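Local coordinates for Tol-Pal system protein TolB (Acinetobacter baumannii, PDB 7MX5), which probably acts in the periplasm as part of the Tol-Pal system, which helps the outer membrane invaginate during cell division and keeps it intact, at residues Ser39-Thr43 with Tyr122-Thr126; His115-Asp119 with Gly130-Gly134; Asp170-Ser174 with Tyr186-Glu190; Pro238-Gln242 with Ile259-Tyr265; Met253-Ile259 with Phe272-Arg278. All blocks are in the same frame, centred on the assembly; numbering follows the deposited sequence.

Contact 1: Ser39-Thr43 with Tyr122-Thr126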
# COMPACT_ATOMS: atom_id res chain seq x y z
N SER A 39 -5.21 -3.89 12.17
CA SER A 39 -3.85 -4.39 12.02
C SER A 39 -3.79 -5.76 11.36
O SER A 39 -2.70 -6.17 10.94
CB SER A 39 -3.18 -4.47 13.39
OG SER A 39 -3.75 -5.49 14.19
N GLY A 40 -4.91 -6.47 11.25
CA GLY A 40 -4.90 -7.82 10.72
C GLY A 40 -4.32 -8.86 11.65
O GLY A 40 -4.29 -10.04 11.29
N ARG A 41 -3.85 -8.46 12.83
CA ARG A 41 -3.25 -9.38 13.78
C ARG A 41 -3.78 -9.23 15.20
O ARG A 41 -3.45 -10.07 16.05
CB ARG A 41 -1.72 -9.21 13.81
CG ARG A 41 -0.97 -10.08 12.82
CD ARG A 41 0.46 -10.30 13.28
NE ARG A 41 0.54 -10.51 14.72
CZ ARG A 41 1.46 -11.25 15.33
NH1 ARG A 41 2.40 -11.87 14.64
NH2 ARG A 41 1.43 -11.37 16.65
N PHE A 42 -4.57 -8.20 15.49
CA PHE A 42 -5.05 -7.97 16.84
C PHE A 42 -6.45 -7.36 16.79
O PHE A 42 -6.91 -6.90 15.74
CB PHE A 42 -4.12 -7.04 17.63
CG PHE A 42 -2.70 -7.52 17.71
CD1 PHE A 42 -2.32 -8.44 18.67
CD2 PHE A 42 -1.74 -7.03 16.84
CE1 PHE A 42 -1.02 -8.88 18.75
CE2 PHE A 42 -0.44 -7.47 16.91
CZ PHE A 42 -0.07 -8.40 17.87
N THR A 43 -7.11 -7.37 17.94
CA THR A 43 -8.32 -6.61 18.18
C THR A 43 -8.11 -5.73 19.40
O THR A 43 -7.26 -6.01 20.25
CB THR A 43 -9.54 -7.52 18.39
OG1 THR A 43 -9.46 -8.15 19.67
CG2 THR A 43 -9.62 -8.58 17.30
N TYR A 122 2.33 -2.01 17.31
CA TYR A 122 2.41 -3.15 16.40
C TYR A 122 3.82 -3.73 16.38
O TYR A 122 3.99 -4.95 16.43
CB TYR A 122 1.97 -2.72 15.00
CG TYR A 122 1.91 -3.84 13.98
CD1 TYR A 122 0.74 -4.57 13.80
CD2 TYR A 122 3.01 -4.14 13.19
CE1 TYR A 122 0.67 -5.58 12.86
CE2 TYR A 122 2.95 -5.15 12.25
CZ TYR A 122 1.78 -5.87 12.09
OH TYR A 122 1.72 -6.88 11.15
N GLN A 123 4.83 -2.87 16.30
CA GLN A 123 6.21 -3.35 16.25
C GLN A 123 6.62 -4.00 17.56
O GLN A 123 7.38 -4.98 17.57
CB GLN A 123 7.15 -2.19 15.91
CG GLN A 123 8.58 -2.62 15.61
CD GLN A 123 9.41 -1.48 15.04
OE1 GLN A 123 9.76 -0.54 15.76
NE2 GLN A 123 9.73 -1.56 13.76
N ALA A 124 6.12 -3.49 18.69
CA ALA A 124 6.48 -4.05 19.98
C ALA A 124 5.84 -5.42 20.21
O ALA A 124 6.34 -6.18 21.05
CB ALA A 124 6.07 -3.10 21.11
N LEU A 125 4.77 -5.74 19.50
CA LEU A 125 4.07 -7.01 19.68
C LEU A 125 4.42 -8.06 18.65
O LEU A 125 4.32 -9.25 18.94
CB LEU A 125 2.55 -6.78 19.66
CG LEU A 125 1.99 -5.93 20.81
CD1 LEU A 125 0.51 -5.67 20.60
CD2 LEU A 125 2.23 -6.61 22.14
N THR A 126 4.82 -7.65 17.44
CA THR A 126 5.14 -8.58 16.37
C THR A 126 6.58 -8.51 15.90
O THR A 126 7.04 -9.45 15.23
CB THR A 126 4.23 -8.34 15.16
OG1 THR A 126 4.75 -7.26 14.37
CG2 THR A 126 2.82 -8.00 15.60

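Contact 2: His115-Asp119 with Gly130-Gly134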
# COMPACT_ATOMS: atom_id res chain seq x y z
N HIS A 115 -1.39 7.19 14.40
CA HIS A 115 -0.78 6.16 13.57
C HIS A 115 0.64 5.85 14.01
O HIS A 115 1.09 4.71 13.87
CB HIS A 115 -0.81 6.60 12.10
CG HIS A 115 -2.19 6.76 11.55
ND1 HIS A 115 -3.27 6.05 12.03
CD2 HIS A 115 -2.67 7.54 10.55
CE1 HIS A 115 -4.36 6.39 11.35
NE2 HIS A 115 -4.02 7.30 10.45
N MET A 116 1.35 6.84 14.55
CA MET A 116 2.69 6.59 15.07
C MET A 116 2.64 5.74 16.33
O MET A 116 3.42 4.79 16.48
CB MET A 116 3.41 7.91 15.34
CG MET A 116 3.89 8.64 14.09
SD MET A 116 3.97 10.42 14.32
CE MET A 116 5.74 10.68 14.37
N VAL A 117 1.73 6.07 17.25
CA VAL A 117 1.57 5.28 18.46
C VAL A 117 1.18 3.85 18.10
O VAL A 117 1.72 2.88 18.66
CB VAL A 117 0.53 5.93 19.39
CG1 VAL A 117 0.21 5.02 20.57
CG2 VAL A 117 1.02 7.28 19.87
N SER A 118 0.24 3.69 17.17
CA SER A 118 -0.17 2.36 16.75
C SER A 118 0.95 1.62 16.04
O SER A 118 1.06 0.39 16.16
CB SER A 118 -1.40 2.45 15.85
OG SER A 118 -2.40 3.27 16.43
N ASP A 119 1.78 2.33 15.28
CA ASP A 119 2.92 1.70 14.63
C ASP A 119 3.91 1.15 15.66
O ASP A 119 4.49 0.08 15.47
CB ASP A 119 3.62 2.69 13.70
CG ASP A 119 3.02 2.71 12.31
OD1 ASP A 119 1.97 2.07 12.10
OD2 ASP A 119 3.60 3.38 11.42
N GLY A 130 5.18 -1.18 11.88
CA GLY A 130 3.80 -0.88 11.59
C GLY A 130 3.65 -0.06 10.33
O GLY A 130 4.56 0.66 9.90
N ASP A 131 2.47 -0.16 9.71
CA ASP A 131 2.19 0.53 8.46
C ASP A 131 0.94 1.40 8.55
O ASP A 131 0.38 1.76 7.51
CB ASP A 131 2.07 -0.46 7.31
CG ASP A 131 3.37 -0.65 6.56
OD1 ASP A 131 4.30 0.17 6.75
OD2 ASP A 131 3.48 -1.61 5.77
N PHE A 132 0.49 1.74 9.76
CA PHE A 132 -0.62 2.67 9.89
C PHE A 132 -0.21 4.07 9.44
O PHE A 132 -1.01 4.79 8.83
CB PHE A 132 -1.13 2.68 11.32
CG PHE A 132 -1.48 1.32 11.84
CD1 PHE A 132 -2.53 0.61 11.29
CD2 PHE A 132 -0.76 0.74 12.87
CE1 PHE A 132 -2.86 -0.65 11.75
CE2 PHE A 132 -1.08 -0.52 13.34
CZ PHE A 132 -2.13 -1.21 12.78
N SER A 133 1.03 4.46 9.73
CA SER A 133 1.62 5.62 9.08
C SER A 133 2.03 5.25 7.66
O SER A 133 2.44 4.11 7.39
CB SER A 133 2.82 6.13 9.87
OG SER A 133 2.47 6.41 11.22
N GLY A 134 1.92 6.21 6.76
CA GLY A 134 2.19 5.99 5.36
C GLY A 134 1.03 6.44 4.49
O GLY A 134 -0.06 6.75 4.96
O HOH W 1 6.87 0.31 13.57

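Contact 3: Asp170-Ser174 with Tyr186-Glu190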
# COMPACT_ATOMS: atom_id res chain seq x y z
N ASP A 170 -9.15 13.91 -18.69
CA ASP A 170 -8.50 12.93 -19.53
C ASP A 170 -7.84 11.88 -18.65
O ASP A 170 -7.56 12.13 -17.47
CB ASP A 170 -7.45 13.60 -20.44
CG ASP A 170 -8.09 14.51 -21.47
OD1 ASP A 170 -8.75 13.99 -22.39
OD2 ASP A 170 -7.93 15.74 -21.36
N PRO A 171 -7.58 10.68 -19.19
CA PRO A 171 -7.07 9.58 -18.36
C PRO A 171 -5.79 9.93 -17.63
O PRO A 171 -4.86 10.51 -18.19
CB PRO A 171 -6.84 8.45 -19.38
CG PRO A 171 -7.73 8.76 -20.52
CD PRO A 171 -8.03 10.23 -20.52
N ILE A 172 -5.76 9.58 -16.34
CA ILE A 172 -4.55 9.58 -15.53
C ILE A 172 -4.33 8.16 -15.05
O ILE A 172 -5.20 7.59 -14.36
CB ILE A 172 -4.65 10.56 -14.34
CG1 ILE A 172 -4.69 12.00 -14.84
CG2 ILE A 172 -3.48 10.35 -13.39
CD1 ILE A 172 -5.03 13.00 -13.75
N LEU A 173 -3.19 7.57 -15.40
CA LEU A 173 -2.97 6.15 -15.19
C LEU A 173 -1.65 5.89 -14.48
O LEU A 173 -0.69 6.67 -14.59
CB LEU A 173 -2.97 5.37 -16.52
CG LEU A 173 -4.03 5.76 -17.56
CD1 LEU A 173 -3.67 5.18 -18.92
CD2 LEU A 173 -5.41 5.29 -17.13
N SER A 174 -1.61 4.78 -13.74
CA SER A 174 -0.41 4.17 -13.18
C SER A 174 0.40 5.12 -12.30
O SER A 174 1.49 5.55 -12.71
CB SER A 174 0.47 3.62 -14.30
OG SER A 174 -0.26 2.74 -15.13
N TYR A 186 3.22 9.56 -12.87
CA TYR A 186 1.94 9.13 -13.40
C TYR A 186 1.91 9.38 -14.90
O TYR A 186 2.70 10.17 -15.43
CB TYR A 186 0.78 9.86 -12.71
CG TYR A 186 0.92 11.37 -12.74
CD1 TYR A 186 0.39 12.12 -13.78
CD2 TYR A 186 1.57 12.04 -11.71
CE1 TYR A 186 0.52 13.49 -13.81
CE2 TYR A 186 1.70 13.42 -11.73
CZ TYR A 186 1.17 14.14 -12.78
OH TYR A 186 1.30 15.51 -12.81
N VAL A 187 0.99 8.70 -15.57
CA VAL A 187 0.76 8.89 -17.00
C VAL A 187 -0.49 9.74 -17.16
O VAL A 187 -1.56 9.38 -16.66
CB VAL A 187 0.61 7.54 -17.72
CG1 VAL A 187 0.48 7.75 -19.22
CG2 VAL A 187 1.79 6.64 -17.40
N SER A 188 -0.35 10.87 -17.85
CA SER A 188 -1.44 11.81 -18.02
C SER A 188 -1.74 12.01 -19.50
O SER A 188 -0.83 12.01 -20.34
CB SER A 188 -1.10 13.16 -17.38
OG SER A 188 -2.13 14.11 -17.63
N PHE A 189 -3.03 12.15 -19.81
CA PHE A 189 -3.48 12.46 -21.16
C PHE A 189 -4.13 13.84 -21.24
O PHE A 189 -4.89 14.11 -22.18
CB PHE A 189 -4.47 11.39 -21.65
CG PHE A 189 -3.84 10.04 -21.88
CD1 PHE A 189 -3.47 9.25 -20.80
CD2 PHE A 189 -3.65 9.56 -23.16
CE1 PHE A 189 -2.90 8.00 -21.01
CE2 PHE A 189 -3.08 8.31 -23.37
CZ PHE A 189 -2.71 7.54 -22.29
N GLU A 190 -3.84 14.72 -20.27
CA GLU A 190 -4.41 16.07 -20.29
C GLU A 190 -4.13 16.77 -21.61
O GLU A 190 -4.96 17.56 -22.08
CB GLU A 190 -3.88 16.88 -19.10
CG GLU A 190 -2.41 17.27 -19.20
CD GLU A 190 -1.81 17.63 -17.85
OE1 GLU A 190 -1.64 16.72 -17.01
OE2 GLU A 190 -1.52 18.83 -17.63
O HOH W 2 -4.82 13.51 -17.91

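Contact 4: Pro238-Gln242 with Ile259-Tyr265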
# COMPACT_ATOMS: atom_id res chain seq x y z
N PRO A 238 3.33 -3.47 -27.24
CA PRO A 238 4.03 -2.82 -26.13
C PRO A 238 5.38 -3.47 -25.85
O PRO A 238 5.56 -4.67 -26.06
CB PRO A 238 3.07 -3.01 -24.95
CG PRO A 238 1.73 -3.26 -25.59
CD PRO A 238 2.05 -4.05 -26.82
N GLU A 239 6.32 -2.66 -25.38
CA GLU A 239 7.67 -3.11 -25.06
C GLU A 239 8.15 -2.39 -23.81
O GLU A 239 7.69 -1.29 -23.49
CB GLU A 239 8.65 -2.86 -26.22
CG GLU A 239 8.98 -4.08 -27.05
CD GLU A 239 9.21 -3.75 -28.51
OE1 GLU A 239 9.30 -2.55 -28.84
OE2 GLU A 239 9.29 -4.69 -29.33
N ILE A 240 9.09 -3.02 -23.10
CA ILE A 240 9.65 -2.46 -21.88
C ILE A 240 10.89 -1.65 -22.22
O ILE A 240 11.77 -2.12 -22.95
CB ILE A 240 9.97 -3.56 -20.86
CG1 ILE A 240 8.68 -4.16 -20.29
CG2 ILE A 240 10.84 -3.02 -19.73
CD1 ILE A 240 8.54 -5.64 -20.56
N TYR A 241 10.97 -0.43 -21.68
CA TYR A 241 12.11 0.45 -21.86
C TYR A 241 12.65 0.85 -20.49
O TYR A 241 11.90 0.97 -19.52
CB TYR A 241 11.73 1.70 -22.64
CG TYR A 241 11.35 1.45 -24.08
CD1 TYR A 241 10.05 1.09 -24.42
CD2 TYR A 241 12.28 1.56 -25.10
CE1 TYR A 241 9.70 0.86 -25.74
CE2 TYR A 241 11.94 1.34 -26.41
CZ TYR A 241 10.65 0.98 -26.73
OH TYR A 241 10.31 0.74 -28.04
N GLN A 242 13.96 1.05 -20.42
CA GLN A 242 14.60 1.59 -19.22
C GLN A 242 15.14 2.98 -19.53
O GLN A 242 15.87 3.16 -20.52
CB GLN A 242 15.73 0.70 -18.71
CG GLN A 242 16.23 1.12 -17.34
CD GLN A 242 17.37 0.26 -16.82
OE1 GLN A 242 17.91 -0.57 -17.54
NE2 GLN A 242 17.73 0.47 -15.56
N ILE A 259 0.65 -8.56 -25.92
CA ILE A 259 -0.21 -8.12 -24.83
C ILE A 259 0.44 -6.92 -24.16
O ILE A 259 1.62 -6.64 -24.35
CB ILE A 259 -0.50 -9.23 -23.80
CG1 ILE A 259 0.81 -9.76 -23.21
CG2 ILE A 259 -1.30 -10.36 -24.44
CD1 ILE A 259 0.64 -10.46 -21.88
N ASP A 260 -0.35 -6.21 -23.36
CA ASP A 260 0.17 -5.08 -22.60
C ASP A 260 0.92 -5.58 -21.37
O ASP A 260 0.46 -6.48 -20.67
CB ASP A 260 -0.96 -4.14 -22.19
CG ASP A 260 -0.62 -2.68 -22.42
OD1 ASP A 260 0.38 -2.21 -21.85
OD2 ASP A 260 -1.35 -2.01 -23.18
N THR A 261 2.09 -4.98 -21.12
CA THR A 261 2.98 -5.43 -20.07
C THR A 261 3.38 -4.26 -19.18
O THR A 261 3.22 -3.09 -19.54
CB THR A 261 4.23 -6.10 -20.65
OG1 THR A 261 5.03 -6.64 -19.58
CG2 THR A 261 5.06 -5.09 -21.43
N GLU A 262 3.89 -4.60 -18.00
CA GLU A 262 4.39 -3.63 -17.03
C GLU A 262 5.62 -4.20 -16.36
O GLU A 262 5.65 -5.38 -15.99
CB GLU A 262 3.33 -3.29 -15.97
CG GLU A 262 1.94 -3.00 -16.52
CD GLU A 262 1.08 -4.25 -16.63
OE1 GLU A 262 1.56 -5.33 -16.24
OE2 GLU A 262 -0.06 -4.14 -17.12
N ALA A 263 6.64 -3.36 -16.19
CA ALA A 263 7.90 -3.77 -15.59
C ALA A 263 8.03 -3.17 -14.19
O ALA A 263 7.70 -2.00 -13.97
CB ALA A 263 9.09 -3.33 -16.45
N ARG A 264 8.50 -3.99 -13.24
CA ARG A 264 8.66 -3.58 -11.85
C ARG A 264 10.02 -4.03 -11.35
O ARG A 264 10.35 -5.22 -11.42
CB ARG A 264 7.55 -4.17 -10.98
CG ARG A 264 6.14 -3.83 -11.44
CD ARG A 264 5.52 -2.74 -10.59
NE ARG A 264 4.25 -2.27 -11.13
CZ ARG A 264 3.20 -1.95 -10.40
NH1 ARG A 264 3.21 -2.05 -9.08
NH2 ARG A 264 2.09 -1.53 -11.01
N TYR A 265 10.81 -3.08 -10.84
CA TYR A 265 12.15 -3.39 -10.36
C TYR A 265 12.10 -4.32 -9.15
O TYR A 265 11.20 -4.23 -8.31
CB TYR A 265 12.88 -2.11 -9.97
CG TYR A 265 13.39 -1.28 -11.12
CD1 TYR A 265 14.58 -1.60 -11.77
CD2 TYR A 265 12.70 -0.15 -11.54
CE1 TYR A 265 15.05 -0.83 -12.81
CE2 TYR A 265 13.17 0.63 -12.58
CZ TYR A 265 14.34 0.29 -13.21
OH TYR A 265 14.81 1.06 -14.25

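Contact 5: Met253-Ile259 with Phe272-Arg278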
# COMPACT_ATOMS: atom_id res chain seq x y z
N MET A 253 14.41 -3.14 -23.90
CA MET A 253 14.87 -4.35 -23.23
C MET A 253 14.18 -5.63 -23.70
O MET A 253 14.86 -6.53 -24.19
CB MET A 253 14.72 -4.20 -21.71
CG MET A 253 14.90 -2.77 -21.21
SD MET A 253 16.60 -2.45 -20.73
CE MET A 253 16.59 -3.05 -19.05
N THR A 254 12.87 -5.75 -23.50
CA THR A 254 12.28 -7.05 -23.80
C THR A 254 11.07 -7.32 -24.69
O THR A 254 11.19 -7.44 -25.91
CB THR A 254 11.99 -7.85 -22.49
OG1 THR A 254 12.71 -7.30 -21.38
CG2 THR A 254 12.38 -9.31 -22.66
N ASN A 255 9.91 -7.40 -24.05
CA ASN A 255 8.71 -7.89 -24.71
C ASN A 255 7.88 -7.39 -25.88
O ASN A 255 7.11 -6.46 -25.76
CB ASN A 255 7.77 -8.47 -23.69
CG ASN A 255 7.77 -9.95 -23.75
OD1 ASN A 255 6.74 -10.57 -23.83
ND2 ASN A 255 8.95 -10.51 -23.77
N ASP A 256 8.04 -8.06 -27.01
CA ASP A 256 7.16 -7.76 -28.13
C ASP A 256 6.21 -8.95 -28.30
O ASP A 256 6.26 -9.69 -29.29
CB ASP A 256 8.01 -7.53 -29.40
CG ASP A 256 7.21 -6.95 -30.56
OD1 ASP A 256 6.00 -7.23 -30.66
OD2 ASP A 256 7.81 -6.23 -31.38
N SER A 257 5.33 -9.14 -27.31
CA SER A 257 4.60 -10.40 -27.16
C SER A 257 3.11 -10.31 -27.47
O SER A 257 2.42 -11.33 -27.36
CB SER A 257 4.79 -10.96 -25.75
OG SER A 257 4.28 -10.06 -24.77
N GLY A 258 2.60 -9.14 -27.84
CA GLY A 258 1.22 -9.04 -28.26
C GLY A 258 0.21 -8.74 -27.16
O GLY A 258 -0.99 -8.68 -27.45
N ILE A 259 0.65 -8.56 -25.92
CA ILE A 259 -0.21 -8.12 -24.83
C ILE A 259 0.44 -6.92 -24.16
O ILE A 259 1.62 -6.64 -24.35
CB ILE A 259 -0.50 -9.23 -23.80
CG1 ILE A 259 0.81 -9.76 -23.21
CG2 ILE A 259 -1.30 -10.36 -24.44
CD1 ILE A 259 0.64 -10.46 -21.88
N PHE A 272 14.32 -6.93 -12.85
CA PHE A 272 12.93 -6.50 -12.81
C PHE A 272 12.05 -7.62 -13.35
O PHE A 272 12.50 -8.48 -14.10
CB PHE A 272 12.70 -5.19 -13.60
CG PHE A 272 12.83 -5.34 -15.09
CD1 PHE A 272 11.74 -5.71 -15.87
CD2 PHE A 272 14.02 -5.05 -15.73
CE1 PHE A 272 11.85 -5.83 -17.24
CE2 PHE A 272 14.14 -5.17 -17.10
CZ PHE A 272 13.05 -5.56 -17.86
N ILE A 273 10.79 -7.60 -12.94
CA ILE A 273 9.81 -8.58 -13.39
C ILE A 273 8.84 -7.91 -14.34
O ILE A 273 8.67 -6.68 -14.35
CB ILE A 273 9.07 -9.24 -12.21
CG1 ILE A 273 8.13 -8.24 -11.54
CG2 ILE A 273 10.06 -9.81 -11.21
CD1 ILE A 273 7.14 -8.88 -10.59
N PHE A 274 8.18 -8.73 -15.16
CA PHE A 274 7.27 -8.21 -16.18
C PHE A 274 6.37 -9.33 -16.66
O PHE A 274 6.67 -10.52 -16.49
CB PHE A 274 8.04 -7.59 -17.35
CG PHE A 274 8.89 -8.58 -18.11
CD1 PHE A 274 10.08 -9.05 -17.57
CD2 PHE A 274 8.49 -9.04 -19.35
CE1 PHE A 274 10.86 -9.95 -18.27
CE2 PHE A 274 9.27 -9.94 -20.05
CZ PHE A 274 10.45 -10.40 -19.50
N THR A 275 5.25 -8.94 -17.27
CA THR A 275 4.30 -9.87 -17.85
C THR A 275 4.64 -10.11 -19.32
O THR A 275 5.08 -9.19 -20.02
CB THR A 275 2.88 -9.34 -17.72
OG1 THR A 275 2.56 -9.16 -16.33
CG2 THR A 275 1.87 -10.30 -18.34
N SER A 276 4.44 -11.34 -19.78
CA SER A 276 4.86 -11.71 -21.12
C SER A 276 3.93 -12.78 -21.68
O SER A 276 3.50 -13.68 -20.96
CB SER A 276 6.29 -12.23 -21.11
OG SER A 276 6.67 -12.65 -22.41
N ASP A 277 3.63 -12.67 -22.98
CA ASP A 277 2.85 -13.67 -23.70
C ASP A 277 3.72 -14.46 -24.68
O ASP A 277 3.19 -15.12 -25.58
CB ASP A 277 1.69 -13.01 -24.45
CG ASP A 277 0.54 -13.96 -24.70
OD1 ASP A 277 -0.10 -14.39 -23.72
OD2 ASP A 277 0.27 -14.28 -25.88
N ARG A 278 5.04 -14.42 -24.51
CA ARG A 278 5.94 -15.09 -25.45
C ARG A 278 5.81 -16.60 -25.42
O ARG A 278 6.24 -17.27 -26.36
CB ARG A 278 7.39 -14.69 -25.16
CG ARG A 278 7.89 -15.10 -23.78
CD ARG A 278 9.40 -15.18 -23.74
NE ARG A 278 10.01 -13.91 -23.38
CZ ARG A 278 11.32 -13.71 -23.28
NH1 ARG A 278 12.18 -14.69 -23.48
NH2 ARG A 278 11.77 -12.50 -22.96

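Contact 1: Ser39-Thr43 with Tyr122-Thr126
S39 and Y122 mark where the two backbones come nearest, their CA atoms 7.7 Å apart, as the loop after helix 29-37 runs past the last turn of helix 110-126. No hydrogen bond crosses, and side-chain packing makes most of the contact. F42, with CG anti to its carbonyl carbon (chi1 -56°), swings its ring against the helix. L125 CD1 lies over one face of that ring, 4.1 Å from its centroid and 18° off the normal, a CH-pi contact, while T126 CG2 meets the edge at F42 CE2, 3.6 Å away. The same methyl sits under the centre of the R41 guanidinium, 3.5 Å from R41 NE, and over the face of the Y122 ring in its own helix. Y122 in turn packs CD1 against S39 CB at 3.9 Å. The loop is shaped from within: S39 OG, itself bonded to L36 O, accepts from R41 N (3.3 Å) in an ST turn. T126 OG1 folds back to Y122 O and also pairs with I128 N. F42 and L125 both reach I17 of strand 16-19, so the arrangement is that of an alpha/beta domain, here the TolB amino-terminal domain, with a helix and a loop packed together against its mixed sheet.

Contact 2: His115-Asp119 with Gly130-Gly134
D119 turns its carboxylate from helix 110-126 onto the backbone of F132 and S133, and the contact illustrates how one acid can hold a loop by its peptide N-H groups. D119 OD1 takes F132 N at 2.8 Å on its syn lone pair, although the hydrogen bond is bent, 135° at the hydrogen. D119 OD2 takes S133 N at 3.3 Å, again on the syn side but 34° out of the carboxylate plane, and S133 OG adds a weak bond to D119 OD2 at 3.2 Å. Two peptide N-H groups and a weakly bound hydroxyl would probably favour the charged form of the acid. At the start of the loop a water joins the two backbones, donating to D119 O (3.1 Å) and accepting from G130 N (2.8 Å). The loop so fastened leads from the last helix before the beta-propeller to strand 135-141 of a propeller blade, and its start is thereby pinned back on that helix. F132 buries its ring beside the helix, CD2 lying 3.5 Å from S118 CB, with the ring plane 34° from that of the D119 carboxylate. F132 O stands over one face of the H115 ring, 3.6 Å from H115 CG, but its hydrogen bond comes from T157 OG1. H115 ND1 is bonded to D35 OD2; S118 OG is bonded chiefly to G114 O and also to D35 OD2. D131 points away from the helix, and its OD2 accepts from N356 N.

Contact 3: Asp170-Ser174 with Tyr186-Glu190
L173 and V187 form an antiparallel hydrogen-bonded pair, with I172 and S188 the adjoining non-hydrogen-bonded one, and the short strands run at 150° with their axes 4.7 Å apart. This is the hairpin of strands 172-177 and 183-188 in a four-stranded blade of the WD40-like beta-propeller. L173 N gives to V187 O at 2.7 Å and V187 N returns to L173 O at 2.8 Å, both nearly straight; beyond them F189 N still reaches P171 O, 2.9 Å away. L173 and V187 share one face of the sheet, I172 and S188 the other. F189 extends the first of these surfaces: with CG beside its backbone N (chi1 -68°), the ring swings back along the partner chain, CD1 meeting P171 CB at 3.7 Å and CE1 meeting L173 CD1 at 3.6 Å. The proline and the phenylalanine cross at about a right angle, and P171 O lies at the ring's edge. Across the sheet, I172 CG2 leans on the Y186 ring, whose OH is bonded to Q199. At the open end of the hairpin S188 OG accepts from E190 N in an ST turn, donates to E190 OE1 at 2.7 Å, and accepts a hydrogen bond from a water that also donates to P171 O.

Contact 4: Pro238-Gln242 with Ile259-Tyr265
I240 stands between T261 and A263, and its two branches divide the work. I240 CG2, anti to the backbone N, touches A263 CB at 3.7 Å, whereas the CG1 arm carries I240 CD1 to T261 CG2 at 3.6 Å, the isoleucine and threonine side chains crossing at about a right angle. The parent segments run almost the same way, their end-to-end directions 17° apart, yet they belong to successive blades of the propeller and share no backbone hydrogen bond; what joins them is side chains that meet between two sheets. T261 meets I240 chiefly through its methyl. Its OG1, anti to the backbone N, is given instead to T275 O in its own blade.

At one end of the row P238 presents its ring to the chain at I259 and D260: P238 CG lies 3.6 Å from I259 O and 3.8 Å from D260 CA, and the D260 carboxylate lies beside the same carbon. At the other end Q242 reaches out fully extended and meets Y265 at about a right angle. Q242 NE2 arrives at the edge of the phenol ring, near the ring plane, with the amide turned 58° from that plane, and makes a weak bond to Y265 OH at 3.3 Å, the N-H...O angle only 126°; CG of the same side chain is almost as near the OH. F272 and F274 flank I240 as well, enlarging the apolar patch. The chemistry therefore implies that these two segments are held together mainly by shape and apolar burial, with one bent, weak polar link at the margin; T261 O, bonded to T231 OG1, is a further polar tie between the blades.

Contact 5: Met253-Ile259 with Phe272-Arg278
F272, F274 and R278 offer three flat groups to the loop 253-259. At the edge of the F272 ring lies T254 OG1, 3.9 Å from F272 CZ, while M253 CE comes obliquely to F272 CE2 at 3.8 Å. F274 has T254 OG1 above one face, displaced toward the rim, and N255 ND2 at its edge, 3.8 Å from F274 CE2. The R278 guanidinium is met edge-on by T254 CG2, in its plane, and by N255 ND2, although the placement of that amide is doubtful. A cation-pi contact with Y285 engages R278 from its own blade.

Past the flat groups, I259 crosses T275 and D277 at about right angles, I259 CD1 touching T275 CG2 at 3.8 Å and I259 CG1 touching D277 CB at 3.6 Å. S257 OG, placed between the backbone N and the carbonyl carbon (chi1 61°), accepts a straight (169°) but weak hydrogen bond of 3.2 Å from D277 N. S276 OG accepts from R278 N in an ST turn as the strand ends; its very short approach to N255 OD1 is doubtful in the model. The loop links strand 249-252 of one propeller blade to strand 263-265 of the next, over the side of strand 271-276. Such chemistry, ring edges met by polar as well as apolar atoms, with few and weak hydrogen bonds, implies a crossover held chiefly by packing against strand 271-276 of the blade it enters.

Followed from the N terminus, the chain opens contact 1 at S39 and contact 2 at H115; contact 1 closes at T126 and contact 2 at G134, so the two cross. Both use helix 110-126, and F132 of contact 2 packs on S39 of contact 1, tying the amino-terminal domain to the linker that enters the propeller. Contact 3 then closes a short hairpin within one blade, about 30 Å between centres from contact 2. Contact 4 opens at P238 and contact 5 at M253; contact 4, spanning two blades, closes at Y265 and contact 5 at R278, so these also cross. They share I259, and R264 O and I273 N, 2.9 Å apart, probably form a hydrogen bond between them.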